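Local coordinates for conjugal transfer protein TRWB (Escherichia coli, PDB 1E9R) that serves as the coupling protein of bacterial conjugation, a hexameric, ring-helicase-like P-loop NTPase that probably uses ATP to drive DNA transfer, at residues B[12-17]-B[363-368]; B[82-87]-B[282-287]; B[92-97]-B[242-247]. All blocks are in the same frame, centred on the assembly; numbering follows the deposited sequence.

Contact 1 (B[12-17]-B[363-368])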
loop_
_atom_site.group_PDB
_atom_site.type_symbol
_atom_site.label_atom_id
_atom_site.label_comp_id
_atom_site.label_asym_id
_atom_site.label_seq_id
_atom_site.Cartn_x
_atom_site.Cartn_y
_atom_site.Cartn_z
ATOM N N ALA B 12 -5.922 20.750 33.879
ATOM C CA ALA B 12 -5.582 21.719 34.911
ATOM C C ALA B 12 -6.151 23.094 34.596
ATOM O O ALA B 12 -6.077 23.560 33.457
ATOM C CB ALA B 12 -4.076 21.811 35.049
ATOM N N PRO B 13 -6.738 23.762 35.606
ATOM C CA PRO B 13 -7.310 25.097 35.400
ATOM C C PRO B 13 -6.236 26.049 34.862
ATOM O O PRO B 13 -5.051 25.881 35.159
ATOM C CB PRO B 13 -7.788 25.486 36.796
ATOM C CG PRO B 13 -8.177 24.156 37.390
ATOM C CD PRO B 13 -7.017 23.275 36.970
ATOM N N PHE B 14 -6.644 27.030 34.063
ATOM C CA PHE B 14 -5.696 27.972 33.499
ATOM C C PHE B 14 -6.061 29.440 33.687
ATOM O O PHE B 14 -7.199 29.787 34.008
ATOM C CB PHE B 14 -5.484 27.696 32.013
ATOM C CG PHE B 14 -6.754 27.595 31.210
ATOM C CD1 PHE B 14 -7.463 26.395 31.153
ATOM C CD2 PHE B 14 -7.218 28.685 30.471
ATOM C CE1 PHE B 14 -8.617 26.272 30.363
ATOM C CE2 PHE B 14 -8.367 28.575 29.683
ATOM C CZ PHE B 14 -9.070 27.359 29.628
ATOM N N LYS B 15 -5.072 30.299 33.468
ATOM C CA LYS B 15 -5.244 31.731 33.623
ATOM C C LYS B 15 -5.944 32.322 32.414
ATOM O O LYS B 15 -7.015 32.912 32.546
ATOM C CB LYS B 15 -3.878 32.406 33.810
ATOM C CG LYS B 15 -3.900 33.731 34.580
ATOM C CD LYS B 15 -2.492 34.343 34.658
ATOM C CE LYS B 15 -2.383 35.450 35.715
ATOM N NZ LYS B 15 -3.310 36.590 35.463
ATOM N N ARG B 16 -5.352 32.136 31.235
ATOM C CA ARG B 16 -5.900 32.705 30.007
ATOM C C ARG B 16 -5.992 31.783 28.804
ATOM O O ARG B 16 -5.053 31.063 28.488
ATOM C CB ARG B 16 -5.074 33.922 29.613
ATOM C CG ARG B 16 -5.353 34.468 28.227
ATOM C CD ARG B 16 -4.476 35.687 27.987
ATOM N NE ARG B 16 -4.799 36.689 28.995
ATOM C CZ ARG B 16 -3.938 37.484 29.625
ATOM N NH1 ARG B 16 -2.634 37.428 29.375
ATOM N NH2 ARG B 16 -4.401 38.345 30.524
ATOM N N PHE B 17 -7.132 31.837 28.126
ATOM C CA PHE B 17 -7.361 31.035 26.933
ATOM C C PHE B 17 -6.843 31.841 25.752
ATOM O O PHE B 17 -7.186 33.011 25.607
ATOM C CB PHE B 17 -8.855 30.753 26.761
ATOM C CG PHE B 17 -9.216 30.177 25.423
ATOM C CD1 PHE B 17 -9.394 31.005 24.317
ATOM C CD2 PHE B 17 -9.336 28.801 25.249
ATOM C CE1 PHE B 17 -9.685 30.468 23.055
ATOM C CE2 PHE B 17 -9.624 28.260 23.996
ATOM C CZ PHE B 17 -9.797 29.100 22.897
ATOM N N HIS B 363 -6.286 23.341 22.411
ATOM C CA HIS B 363 -6.386 24.761 22.705
ATOM C C HIS B 363 -5.004 25.210 23.180
ATOM O O HIS B 363 -4.214 24.390 23.643
ATOM C CB HIS B 363 -7.477 25.043 23.773
ATOM C CG HIS B 363 -7.213 24.441 25.124
ATOM N ND1 HIS B 363 -8.197 24.327 26.083
ATOM C CD2 HIS B 363 -6.081 23.960 25.694
ATOM C CE1 HIS B 363 -7.683 23.805 27.185
ATOM N NE2 HIS B 363 -6.399 23.575 26.975
ATOM N N GLU B 364 -4.681 26.485 22.999
ATOM C CA GLU B 364 -3.413 26.984 23.493
ATOM C C GLU B 364 -3.861 27.809 24.693
ATOM O O GLU B 364 -4.823 28.572 24.610
ATOM C CB GLU B 364 -2.691 27.825 22.453
ATOM C CG GLU B 364 -1.246 28.045 22.830
ATOM C CD GLU B 364 -0.399 28.432 21.660
ATOM O OE1 GLU B 364 -0.746 29.420 20.988
ATOM O OE2 GLU B 364 0.618 27.745 21.413
ATOM N N VAL B 365 -3.152 27.654 25.801
ATOM C CA VAL B 365 -3.537 28.277 27.054
ATOM C C VAL B 365 -2.340 28.749 27.897
ATOM O O VAL B 365 -1.232 28.255 27.722
ATOM C CB VAL B 365 -4.383 27.209 27.824
ATOM C CG1 VAL B 365 -4.171 27.307 29.288
ATOM C CG2 VAL B 365 -5.851 27.332 27.449
ATOM N N GLU B 366 -2.562 29.715 28.794
ATOM C CA GLU B 366 -1.502 30.206 29.689
ATOM C C GLU B 366 -1.871 29.803 31.111
ATOM O O GLU B 366 -3.008 30.013 31.542
ATOM C CB GLU B 366 -1.358 31.728 29.620
ATOM C CG GLU B 366 -0.982 32.242 28.251
ATOM C CD GLU B 366 -0.677 33.725 28.238
ATOM O OE1 GLU B 366 -1.425 34.497 28.878
ATOM O OE2 GLU B 366 0.303 34.121 27.570
ATOM N N ARG B 367 -0.912 29.228 31.834
ATOM C CA ARG B 367 -1.140 28.773 33.205
ATOM C C ARG B 367 -0.104 29.248 34.223
ATOM O O ARG B 367 1.054 29.481 33.884
ATOM C CB ARG B 367 -1.180 27.249 33.238
ATOM C CG ARG B 367 -2.526 26.675 33.574
ATOM C CD ARG B 367 -2.376 25.233 33.966
ATOM N NE ARG B 367 -1.924 24.416 32.849
ATOM C CZ ARG B 367 -2.720 23.922 31.904
ATOM N NH1 ARG B 367 -4.029 24.154 31.924
ATOM N NH2 ARG B 367 -2.201 23.182 30.935
ATOM N N ASP B 368 -0.530 29.377 35.476
ATOM C CA ASP B 368 0.367 29.791 36.547
ATOM C C ASP B 368 1.198 28.584 36.920
ATOM O O ASP B 368 0.653 27.525 37.219
ATOM C CB ASP B 368 -0.429 30.260 37.767
ATOM C CG ASP B 368 -0.941 31.687 37.618
ATOM O OD1 ASP B 368 -0.484 32.389 36.688
ATOM O OD2 ASP B 368 -1.792 32.112 38.433
#
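Phe14 lays its ring across Val365, and this is the tight side of the contact: CG2 of Val365 sits over one face, 3.6 Å from the ring centroid of Phe14 and 15° off the normal. With chi1 at 51°, Phe14 CG stands between the backbone N and the carbonyl carbon, which brings a ring face onto Val365. His363 meets the rim obliquely, its CE1 4.1 Å from Phe14 CE1, while its NE2 is bonded to Glu389. The backbones pair as antiparallel strands interrupted by a classic beta bulge, in which Lys15 and Arg16 both face Glu366. Glu366 O is gripped twice, by Lys15 N at 2.8 Å in the carbonyl plane and by Arg16 N at 3.2 Å, and Glu366 N returns a bond to Arg16 O. Strand 16-18 is one edge of a three-stranded antiparallel sheet, 384-390 the other. Arg367 folds back under Ala12, whose CB lies over one guanidinium face, and its NH2 pairs with Glu389. The other side is looser and faces solvent: Arg16 and Glu366 run side by side, joined by a weak salt bridge, NH1 to OE1 3.2 Å, and Lys15 passes Asp368 with CD 3.5 Å from Asp368 OD1.

Contact 2 (B[82-87]-B[282-287])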
loop_
_atom_site.group_PDB
_atom_site.type_symbol
_atom_site.label_atom_id
_atom_site.label_comp_id
_atom_site.label_asym_id
_atom_site.label_seq_id
_atom_site.Cartn_x
_atom_site.Cartn_y
_atom_site.Cartn_z
ATOM N N ASP B 82 -41.938 19.826 11.465
ATOM C CA ASP B 82 -41.065 19.555 10.326
ATOM C C ASP B 82 -41.366 18.201 9.687
ATOM O O ASP B 82 -41.793 17.267 10.367
ATOM C CB ASP B 82 -39.602 19.570 10.787
ATOM C CG ASP B 82 -39.098 20.965 11.098
ATOM O OD1 ASP B 82 -39.853 21.771 11.679
ATOM O OD2 ASP B 82 -37.934 21.257 10.766
ATOM N N ARG B 83 -41.157 18.103 8.376
ATOM C CA ARG B 83 -41.350 16.832 7.678
ATOM C C ARG B 83 -40.015 16.086 7.724
ATOM O O ARG B 83 -38.948 16.707 7.704
ATOM C CB ARG B 83 -41.739 17.044 6.211
ATOM C CG ARG B 83 -43.164 17.492 5.975
ATOM C CD ARG B 83 -43.493 17.470 4.484
ATOM N NE ARG B 83 -43.765 16.126 3.977
ATOM C CZ ARG B 83 -43.782 15.811 2.685
ATOM N NH1 ARG B 83 -43.531 16.744 1.774
ATOM N NH2 ARG B 83 -44.074 14.575 2.294
ATOM N N MET B 84 -40.068 14.760 7.783
ATOM C CA MET B 84 -38.843 13.977 7.831
ATOM C C MET B 84 -38.968 12.537 7.335
ATOM O O MET B 84 -40.050 11.952 7.327
ATOM C CB MET B 84 -38.292 13.988 9.257
ATOM C CG MET B 84 -39.316 13.626 10.309
ATOM S SD MET B 84 -38.874 14.280 11.929
ATOM C CE MET B 84 -38.746 12.833 12.802
ATOM N N VAL B 85 -37.839 11.994 6.887
ATOM C CA VAL B 85 -37.751 10.614 6.423
ATOM C C VAL B 85 -36.846 9.964 7.459
ATOM O O VAL B 85 -35.789 10.500 7.779
ATOM C CB VAL B 85 -37.090 10.505 5.043
ATOM C CG1 VAL B 85 -36.921 9.052 4.673
ATOM C CG2 VAL B 85 -37.930 11.214 4.009
ATOM N N ILE B 86 -37.261 8.823 7.994
ATOM C CA ILE B 86 -36.477 8.152 9.019
ATOM C C ILE B 86 -36.131 6.706 8.672
ATOM O O ILE B 86 -37.018 5.897 8.370
ATOM C CB ILE B 86 -37.238 8.149 10.365
ATOM C CG1 ILE B 86 -37.583 9.581 10.767
ATOM C CG2 ILE B 86 -36.409 7.479 11.439
ATOM C CD1 ILE B 86 -38.488 9.679 11.993
ATOM N N VAL B 87 -34.835 6.396 8.694
ATOM C CA VAL B 87 -34.364 5.038 8.450
ATOM C C VAL B 87 -34.569 4.476 9.850
ATOM O O VAL B 87 -33.768 4.698 10.769
ATOM C CB VAL B 87 -32.885 5.037 8.022
ATOM C CG1 VAL B 87 -32.380 3.617 7.874
ATOM C CG2 VAL B 87 -32.747 5.773 6.698
ATOM N N TRP B 282 -36.141 16.604 6.986
ATOM C CA TRP B 282 -35.088 15.880 7.688
ATOM C C TRP B 282 -34.886 14.478 7.130
ATOM O O TRP B 282 -35.821 13.853 6.633
ATOM C CB TRP B 282 -35.401 15.760 9.189
ATOM C CG TRP B 282 -35.419 17.060 9.916
ATOM C CD1 TRP B 282 -36.430 17.975 9.935
ATOM C CD2 TRP B 282 -34.354 17.622 10.703
ATOM N NE1 TRP B 282 -36.064 19.069 10.683
ATOM C CE2 TRP B 282 -34.796 18.880 11.164
ATOM C CE3 TRP B 282 -33.069 17.181 11.057
ATOM C CZ2 TRP B 282 -34.001 19.707 11.963
ATOM C CZ3 TRP B 282 -32.278 18.006 11.853
ATOM C CH2 TRP B 282 -32.749 19.255 12.297
ATOM N N LEU B 283 -33.648 13.999 7.218
ATOM C CA LEU B 283 -33.297 12.659 6.785
ATOM C C LEU B 283 -32.507 12.076 7.944
ATOM O O LEU B 283 -31.387 12.499 8.216
ATOM C CB LEU B 283 -32.416 12.681 5.533
ATOM C CG LEU B 283 -32.461 11.450 4.607
ATOM C CD1 LEU B 283 -31.105 11.300 3.917
ATOM C CD2 LEU B 283 -32.809 10.182 5.381
ATOM N N PHE B 284 -33.103 11.118 8.639
ATOM C CA PHE B 284 -32.450 10.473 9.766
ATOM C C PHE B 284 -31.925 9.117 9.357
ATOM O O PHE B 284 -32.707 8.254 8.955
ATOM C CB PHE B 284 -33.440 10.310 10.920
ATOM C CG PHE B 284 -33.692 11.574 11.673
ATOM C CD1 PHE B 284 -34.603 12.511 11.197
ATOM C CD2 PHE B 284 -32.979 11.854 12.841
ATOM C CE1 PHE B 284 -34.802 13.713 11.870
ATOM C CE2 PHE B 284 -33.166 13.051 13.528
ATOM C CZ PHE B 284 -34.081 13.984 13.042
ATOM N N ILE B 285 -30.609 8.934 9.455
ATOM C CA ILE B 285 -29.966 7.662 9.118
ATOM C C ILE B 285 -29.376 7.083 10.392
ATOM O O ILE B 285 -28.383 7.591 10.896
ATOM C CB ILE B 285 -28.829 7.859 8.112
ATOM C CG1 ILE B 285 -29.363 8.558 6.862
ATOM C CG2 ILE B 285 -28.201 6.517 7.765
ATOM C CD1 ILE B 285 -28.308 8.841 5.822
ATOM N N ASP B 286 -29.982 6.016 10.908
ATOM C CA ASP B 286 -29.516 5.395 12.157
ATOM C C ASP B 286 -28.037 5.026 12.168
ATOM O O ASP B 286 -27.338 5.275 13.142
ATOM C CB ASP B 286 -30.334 4.143 12.463
ATOM C CG ASP B 286 -30.146 3.061 11.423
ATOM O OD1 ASP B 286 -30.304 3.353 10.211
ATOM O OD2 ASP B 286 -29.839 1.917 11.822
ATOM N N GLU B 287 -27.578 4.409 11.084
ATOM C CA GLU B 287 -26.186 4.000 10.940
ATOM C C GLU B 287 -25.808 4.182 9.481
ATOM O O GLU B 287 -26.301 3.482 8.606
ATOM C CB GLU B 287 -26.009 2.539 11.355
ATOM C CG GLU B 287 -24.633 1.975 11.042
ATOM C CD GLU B 287 -23.505 2.856 11.554
ATOM O OE1 GLU B 287 -23.444 3.106 12.777
ATOM O OE2 GLU B 287 -22.676 3.299 10.730
#
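Trp282 turns the edge of its indole to Asp82 and Arg83. Its NE1 reaches Asp82 OD2 at 2.9 Å in a nearly straight bond (165° at the hydrogen), with the oxygen close to the indole plane. The carboxylate is twisted 42° from the ring and is met on its anti side, while the same OD2 also takes a salt bridge from Arg80. Further along the same edge, Trp282 CD1 lies 3.6 Å from Arg83 O, the carbonyl that accepts a hydrogen bond from Trp282 N.

Beside the indole, Met84 CB packs on Trp282 CB at 3.4 Å. With chi1 at 50° the Met84 chain leaves between its backbone N and carbonyl carbon, and its sulfur approaches two rings obliquely: SD is 5.2 Å from the ring centroid of Phe284 and 5.4 Å from that of the five-membered ring of Trp282, both Met-aromatic contacts. Ile86 runs alongside Phe284 and points the same way, its CG2 4.1 Å from Phe284 CB. These residues form the sheet face that helix 66-79 packs against through Met84 and Phe284; Val85 and Leu283 lie on the opposite face.

Beneath them two parallel strands of the central P-loop NTPase sheet are joined by a ladder of four backbone bonds, from Arg83 O to Val87 N. A phenylalanine in place of Trp282 would remove the indole N-H and would probably cost Asp82 OD2 its partner across the contact, leaving the carboxylate less firmly placed.

Trp282 thus combines a polar edge with an apolar flank: the buried N-H is satisfied by a carboxylate whose negative charge is probably balanced by Arg80, and the remaining side-chain contacts between the strands are mostly apolar.

Contact 3 (B[92-97]-B[242-247])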
loop_
_atom_site.group_PDB
_atom_site.type_symbol
_atom_site.label_atom_id
_atom_site.label_comp_id
_atom_site.label_asym_id
_atom_site.label_seq_id
_atom_site.Cartn_x
_atom_site.Cartn_y
_atom_site.Cartn_z
ATOM N N ASP B 92 -39.042 1.313 15.552
ATOM C CA ASP B 92 -39.068 1.947 16.870
ATOM C C ASP B 92 -39.660 3.362 16.849
ATOM O O ASP B 92 -40.546 3.687 17.632
ATOM C CB ASP B 92 -37.664 2.003 17.466
ATOM C CG ASP B 92 -37.582 2.932 18.670
ATOM O OD1 ASP B 92 -38.301 2.686 19.669
ATOM O OD2 ASP B 92 -36.804 3.914 18.620
ATOM N N MET B 93 -39.165 4.208 15.957
ATOM C CA MET B 93 -39.669 5.571 15.867
ATOM C C MET B 93 -41.079 5.612 15.312
ATOM O O MET B 93 -41.866 6.486 15.662
ATOM C CB MET B 93 -38.742 6.419 14.996
ATOM C CG MET B 93 -37.418 6.725 15.663
ATOM S SD MET B 93 -37.047 8.475 15.509
ATOM C CE MET B 93 -35.339 8.404 14.791
ATOM N N LEU B 94 -41.386 4.664 14.434
ATOM C CA LEU B 94 -42.709 4.571 13.829
ATOM C C LEU B 94 -43.724 4.291 14.931
ATOM O O LEU B 94 -44.817 4.870 14.957
ATOM C CB LEU B 94 -42.745 3.426 12.805
ATOM C CG LEU B 94 -44.129 2.935 12.354
ATOM C CD1 LEU B 94 -44.847 4.030 11.573
ATOM C CD2 LEU B 94 -43.983 1.687 11.509
ATOM N N SER B 95 -43.342 3.401 15.845
ATOM C CA SER B 95 -44.206 3.020 16.939
ATOM C C SER B 95 -44.444 4.151 17.932
ATOM O O SER B 95 -45.460 4.168 18.618
ATOM C CB SER B 95 -43.621 1.807 17.659
ATOM O OG SER B 95 -42.472 2.164 18.397
ATOM N N LYS B 96 -43.525 5.105 18.009
ATOM C CA LYS B 96 -43.693 6.198 18.950
ATOM C C LYS B 96 -44.110 7.508 18.322
ATOM O O LYS B 96 -44.786 8.306 18.965
ATOM C CB LYS B 96 -42.412 6.408 19.755
ATOM C CG LYS B 96 -42.120 5.285 20.724
ATOM C CD LYS B 96 -40.713 5.402 21.271
ATOM C CE LYS B 96 -40.343 4.194 22.131
ATOM N NZ LYS B 96 -38.905 4.247 22.546
ATOM N N PHE B 97 -43.729 7.738 17.074
ATOM C CA PHE B 97 -44.074 9.001 16.426
ATOM C C PHE B 97 -44.950 8.885 15.188
ATOM O O PHE B 97 -45.323 9.900 14.590
ATOM C CB PHE B 97 -42.797 9.758 16.063
ATOM C CG PHE B 97 -41.844 9.923 17.211
ATOM C CD1 PHE B 97 -42.248 10.540 18.388
ATOM C CD2 PHE B 97 -40.539 9.461 17.112
ATOM C CE1 PHE B 97 -41.368 10.694 19.448
ATOM C CE2 PHE B 97 -39.648 9.610 18.165
ATOM C CZ PHE B 97 -40.065 10.229 19.337
ATOM N N ASN B 242 -44.760 11.992 7.156
ATOM C CA ASN B 242 -43.381 11.605 7.354
ATOM C C ASN B 242 -43.238 10.192 6.801
ATOM O O ASN B 242 -44.218 9.459 6.710
ATOM C CB ASN B 242 -43.035 11.627 8.841
ATOM C CG ASN B 242 -43.200 13.002 9.453
ATOM O OD1 ASN B 242 -42.857 14.015 8.834
ATOM N ND2 ASN B 242 -43.717 13.047 10.678
ATOM N N LEU B 243 -42.018 9.816 6.433
ATOM C CA LEU B 243 -41.768 8.495 5.877
ATOM C C LEU B 243 -40.899 7.656 6.810
ATOM O O LEU B 243 -39.818 8.079 7.203
ATOM C CB LEU B 243 -41.078 8.631 4.520
ATOM C CG LEU B 243 -41.252 7.511 3.495
ATOM C CD1 LEU B 243 -40.325 7.776 2.332
ATOM C CD2 LEU B 243 -40.942 6.168 4.107
ATOM N N PHE B 244 -41.378 6.471 7.173
ATOM C CA PHE B 244 -40.604 5.586 8.034
ATOM C C PHE B 244 -40.174 4.369 7.249
ATOM O O PHE B 244 -41.020 3.590 6.801
ATOM C CB PHE B 244 -41.417 5.094 9.221
ATOM C CG PHE B 244 -41.840 6.170 10.148
ATOM C CD1 PHE B 244 -42.911 7.000 9.829
ATOM C CD2 PHE B 244 -41.180 6.350 11.356
ATOM C CE1 PHE B 244 -43.323 7.998 10.707
ATOM C CE2 PHE B 244 -41.580 7.345 12.243
ATOM C CZ PHE B 244 -42.658 8.173 11.920
ATOM N N ILE B 245 -38.863 4.216 7.071
ATOM C CA ILE B 245 -38.305 3.066 6.365
ATOM C C ILE B 245 -37.902 2.091 7.460
ATOM O O ILE B 245 -36.869 2.251 8.106
ATOM C CB ILE B 245 -37.076 3.458 5.525
ATOM C CG1 ILE B 245 -37.512 4.405 4.402
ATOM C CG2 ILE B 245 -36.405 2.209 4.958
ATOM C CD1 ILE B 245 -36.375 4.955 3.587
ATOM N N THR B 246 -38.737 1.085 7.664
ATOM C CA THR B 246 -38.510 0.108 8.714
ATOM C C THR B 246 -38.146 -1.262 8.169
ATOM O O THR B 246 -38.239 -1.511 6.964
ATOM C CB THR B 246 -39.776 -0.057 9.568
ATOM O OG1 THR B 246 -40.815 -0.622 8.753
ATOM C CG2 THR B 246 -40.247 1.295 10.113
ATOM N N TRP B 247 -37.737 -2.144 9.078
ATOM C CA TRP B 247 -37.384 -3.516 8.738
ATOM C C TRP B 247 -37.040 -4.238 10.031
ATOM O O TRP B 247 -36.545 -3.620 10.971
ATOM C CB TRP B 247 -36.194 -3.547 7.768
ATOM C CG TRP B 247 -34.879 -3.159 8.378
ATOM C CD1 TRP B 247 -33.969 -3.993 8.965
ATOM C CD2 TRP B 247 -34.341 -1.836 8.496
ATOM N NE1 TRP B 247 -32.903 -3.273 9.442
ATOM C CE2 TRP B 247 -33.106 -1.945 9.167
ATOM C CE3 TRP B 247 -34.785 -0.568 8.102
ATOM C CZ2 TRP B 247 -32.311 -0.837 9.453
ATOM C CZ3 TRP B 247 -33.991 0.533 8.389
ATOM C CH2 TRP B 247 -32.768 0.389 9.058
#
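Phe244 reaches from its strand into the side of helix 92-97, and nearly every atom of its ring finds something there. CB starts 4.2 Å from Leu94 CB. With chi1 at -64°, CG is set anti to the carbonyl carbon and the ring is directed at the helix backbone; CG is about equally near Leu94 CB and Leu94 CD1. From there the two sides of the ring part company. CD1 meets the methyl CD1 of Leu94, which lies over one face of the ring, 4.1 Å from the Phe244 centroid and 19° off its normal, a CH-pi contact. CD2 and CE2 press on the main chain instead: both are close to the CA and N of Leu94, CE2 standing 3.4 Å from Leu94 CA. CE2 also approaches Met93 O obliquely at 3.5 Å, an oxygen already taken by Phe97 N in the helix. At the tip, CZ ends against Phe97 C, 4.1 Å away.

The other branch of Leu94 serves a second partner. Its first torsion places CG beside the carbonyl carbon, and the fork carries CD2 to Thr246 CG2 at 4.0 Å, the two side chains crossing at about a right angle. Thr246 meets Leu94 through its methyl; its OG1 is bonded to Asn106.

This is a helix lying across one face of the central alpha/beta sheet, its axis 8.7 Å from the strand axis at 134°. The helix follows strand 83-89, and the Asp88 carboxylate accepts the amides of Met93 and Leu94.

No hydrogen bond joins the two segments. Helix and strand are held by buried apolar surface, with one aromatic ring lodged against the helix backbone, so their fit depends on shape, while polar atoms such as Asn242 OD1, bonded to Met84 N, are satisfied elsewhere.

Contacts 2 and 3 are neighbours, their centres 9 Å apart, at the large mixed sheet of the P-loop NTPase domain, on which helix 92-97 packs. Strand 83-89 is common ground: it lies between 281-285 and 243-247, bonding to the latter through Ile86 N to Leu243 O and Ile86 O to Ile245 N, and leads directly into helix 92-97. Along the chain, the ends of contact 3 fall between those of contact 2, and both fall between those of contact 1. Contact 1 stands apart, about 41 and 47 Å from the other centres, on a separate three-stranded sheet where neighbouring subunits pack nearby. The chain thus combines a buried nucleotide-binding-type core with a remote sheet near the hexamer's subunit interfaces.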